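Local coordinates for protein putative methyltransferase (Porphyromonas gingivalis, PDB 3LL7) that is a putative methyltransferase that probably transfers methyl groups from S-adenosylmethionine to a substrate not yet identified, at residues E49-L54 / L67-R72. Sequence-based numbering, arbitrary orientation.
Sequences ELWPRL and LYIPSR
Leu50 and Leu54 of helix 38-57 pack against Ile69, and Trp51 reaches the carbonyl of Leu67. This is helix-loop packing in the helical N-terminal part of this putative methyltransferase: the segment after helix 59-62 returns along helix 38-57. Residues 67-71 are loop, and Arg72 opens helix 72-77. Ser71 is the N-cap of that helix, and its OG accepts from Ser74 N.

The apolar contact centres on Ile69. Leu50 straddles its branches: CD1 lies 3.8 Å from Ile69 CG1, while CD2 lies 3.8 Å from Ile69 CG2. Leu50 CG sits between its own backbone N and carbonyl carbon (chi1 61°), and from there both methyls meet the isoleucine. Leu54 meets the tip of Ile69, with its CD1 3.9 Å from Ile69 CD1. Leu75 of helix 72-77 touches both Leu54 and Ile69, so three elements meet here.

Trp51 reaches the loop with the far rim of its indole. Leu67 O lies at the ring edge, near its plane, 3.7 Å from Trp51 CH2. One ring face carries CD2 of Leu54, and NE1 donates to Ala62 O. The indole is thus fixed by packing and by a bond to the helix 59-62 region.

The charged residues Glu49, Arg53 and Arg72 meet beside Leu50. Arg53 grips Glu49 end-on, one helical turn apart, in a salt bridge. NH1 meets OE2 in the guanidinium plane but from above the carboxylate. Arg72 lays CG against Leu50 CD2; further out, its chain crosses Glu49 at about a right angle. Its NE is close to the like charge of Arg53, a proximity that Glu49 probably offsets. Glu49 OE1 receives Arg53 NH2 at 2.7 Å on its syn side, and lies 4.1 Å from Arg72 NE, well out of that guanidinium plane.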
loop_
_atom_site.group_PDB
_atom_site.type_symbol
_atom_site.label_atom_id
_atom_site.label_comp_id
_atom_site.label_asym_id
_atom_site.label_seq_id
_atom_site.Cartn_x
_atom_site.Cartn_y
_atom_site.Cartn_z
ATOM N N GLU A 49 -6.803 15.637 -20.432
ATOM C CA GLU A 49 -5.591 14.789 -20.604
ATOM C C GLU A 49 -5.483 13.736 -19.522
ATOM O O GLU A 49 -5.164 12.583 -19.808
ATOM C CB GLU A 49 -4.281 15.615 -20.676
ATOM C CG GLU A 49 -3.020 14.859 -21.222
ATOM C CD GLU A 49 -2.189 14.104 -20.155
ATOM O OE1 GLU A 49 -2.327 14.397 -18.947
ATOM O OE2 GLU A 49 -1.384 13.203 -20.526
ATOM N N LEU A 50 -5.755 14.114 -18.278
ATOM C CA LEU A 50 -5.491 13.200 -17.167
ATOM C C LEU A 50 -6.710 12.382 -16.744
ATOM O O LEU A 50 -6.609 11.552 -15.851
ATOM C CB LEU A 50 -4.863 13.941 -15.965
ATOM C CG LEU A 50 -5.627 15.059 -15.266
ATOM C CD1 LEU A 50 -6.819 14.494 -14.495
ATOM C CD2 LEU A 50 -4.712 15.875 -14.328
ATOM N N TRP A 51 -7.858 12.599 -17.378
ATOM C CA TRP A 51 -9.053 11.833 -16.985
ATOM C C TRP A 51 -8.915 10.308 -17.143
ATOM O O TRP A 51 -9.332 9.563 -16.240
ATOM C CB TRP A 51 -10.333 12.351 -17.668
ATOM C CG TRP A 51 -11.507 12.285 -16.742
ATOM C CD1 TRP A 51 -12.497 11.345 -16.736
ATOM C CD2 TRP A 51 -11.780 13.165 -15.638
ATOM N NE1 TRP A 51 -13.384 11.598 -15.718
ATOM C CE2 TRP A 51 -12.965 12.702 -15.018
ATOM C CE3 TRP A 51 -11.145 14.309 -15.120
ATOM C CZ2 TRP A 51 -13.545 13.350 -13.903
ATOM C CZ3 TRP A 51 -11.718 14.950 -14.003
ATOM C CH2 TRP A 51 -12.906 14.461 -13.412
ATOM N N PRO A 52 -8.321 9.829 -18.271
ATOM C CA PRO A 52 -8.122 8.373 -18.362
ATOM C C PRO A 52 -7.295 7.820 -17.195
ATOM O O PRO A 52 -7.650 6.771 -16.643
ATOM C CB PRO A 52 -7.390 8.196 -19.702
ATOM C CG PRO A 52 -7.831 9.388 -20.522
ATOM C CD PRO A 52 -7.872 10.509 -19.503
ATOM N N ARG A 53 -6.232 8.536 -16.803
ATOM C CA ARG A 53 -5.368 8.096 -15.689
ATOM C C ARG A 53 -6.061 8.219 -14.336
ATOM O O ARG A 53 -5.812 7.404 -13.445
ATOM C CB ARG A 53 -4.007 8.812 -15.701
ATOM C CG ARG A 53 -3.076 8.349 -16.852
ATOM C CD ARG A 53 -1.606 8.795 -16.662
ATOM N NE ARG A 53 -1.456 10.256 -16.556
ATOM C CZ ARG A 53 -1.445 11.098 -17.591
ATOM N NH1 ARG A 53 -1.591 10.648 -18.832
ATOM N NH2 ARG A 53 -1.299 12.401 -17.385
ATOM N N LEU A 54 -6.926 9.224 -14.179
ATOM C CA LEU A 54 -7.829 9.298 -13.024
ATOM C C LEU A 54 -8.806 8.124 -12.973
ATOM O O LEU A 54 -9.034 7.557 -11.901
ATOM C CB LEU A 54 -8.625 10.614 -12.989
ATOM C CG LEU A 54 -9.644 10.793 -11.844
ATOM C CD1 LEU A 54 -8.956 10.975 -10.462
ATOM C CD2 LEU A 54 -10.563 11.973 -12.108
ATOM N N LEU A 67 -15.572 17.403 -10.114
ATOM C CA LEU A 67 -14.272 17.147 -9.457
ATOM C C LEU A 67 -13.188 17.762 -10.302
ATOM O O LEU A 67 -13.222 17.655 -11.543
ATOM C CB LEU A 67 -13.951 15.652 -9.234
ATOM C CG LEU A 67 -14.660 14.898 -8.108
ATOM C CD1 LEU A 67 -14.028 13.544 -7.966
ATOM C CD2 LEU A 67 -14.653 15.631 -6.752
ATOM N N TYR A 68 -12.255 18.434 -9.627
ATOM C CA TYR A 68 -11.163 19.111 -10.277
ATOM C C TYR A 68 -9.841 18.560 -9.731
ATOM O O TYR A 68 -9.605 18.616 -8.526
ATOM C CB TYR A 68 -11.242 20.611 -10.012
ATOM C CG TYR A 68 -10.162 21.382 -10.712
ATOM C CD1 TYR A 68 -10.225 21.615 -12.086
ATOM C CD2 TYR A 68 -9.067 21.870 -10.012
ATOM C CE1 TYR A 68 -9.222 22.318 -12.746
ATOM C CE2 TYR A 68 -8.046 22.594 -10.667
ATOM C CZ TYR A 68 -8.126 22.793 -12.040
ATOM O OH TYR A 68 -7.150 23.488 -12.722
ATOM N N ILE A 69 -8.988 18.062 -10.625
ATOM C CA ILE A 69 -7.669 17.512 -10.234
ATOM C C ILE A 69 -6.587 18.579 -10.268
ATOM O O ILE A 69 -6.302 19.124 -11.327
ATOM C CB ILE A 69 -7.278 16.325 -11.132
ATOM C CG1 ILE A 69 -8.402 15.288 -11.119
ATOM C CG2 ILE A 69 -5.928 15.709 -10.699
ATOM C CD1 ILE A 69 -8.779 14.775 -9.719
ATOM N N PRO A 70 -5.966 18.876 -9.098
ATOM C CA PRO A 70 -5.119 20.070 -9.062
ATOM C C PRO A 70 -3.905 19.936 -9.969
ATOM O O PRO A 70 -3.506 20.917 -10.586
ATOM C CB PRO A 70 -4.713 20.197 -7.589
ATOM C CG PRO A 70 -4.907 18.835 -6.994
ATOM C CD PRO A 70 -6.015 18.172 -7.804
ATOM N N SER A 71 -3.355 18.729 -10.064
ATOM C CA SER A 71 -2.196 18.448 -10.913
ATOM C C SER A 71 -2.028 16.949 -11.203
ATOM O O SER A 71 -2.525 16.092 -10.459
ATOM C CB SER A 71 -0.903 19.017 -10.285
ATOM O OG SER A 71 -0.610 18.412 -9.031
ATOM N N ARG A 72 -1.340 16.645 -12.303
ATOM C CA ARG A 72 -0.845 15.283 -12.569
ATOM C C ARG A 72 0.057 14.819 -11.424
ATOM O O ARG A 72 -0.038 13.676 -10.968
ATOM C CB ARG A 72 -0.083 15.234 -13.897
ATOM C CG ARG A 72 -0.884 15.761 -15.094
ATOM C CD ARG A 72 0.024 16.207 -16.238
ATOM N NE ARG A 72 0.988 15.167 -16.580
ATOM C CZ ARG A 72 1.955 15.284 -17.486
ATOM N NH1 ARG A 72 2.114 16.398 -18.186
ATOM N NH2 ARG A 72 2.772 14.267 -17.689
#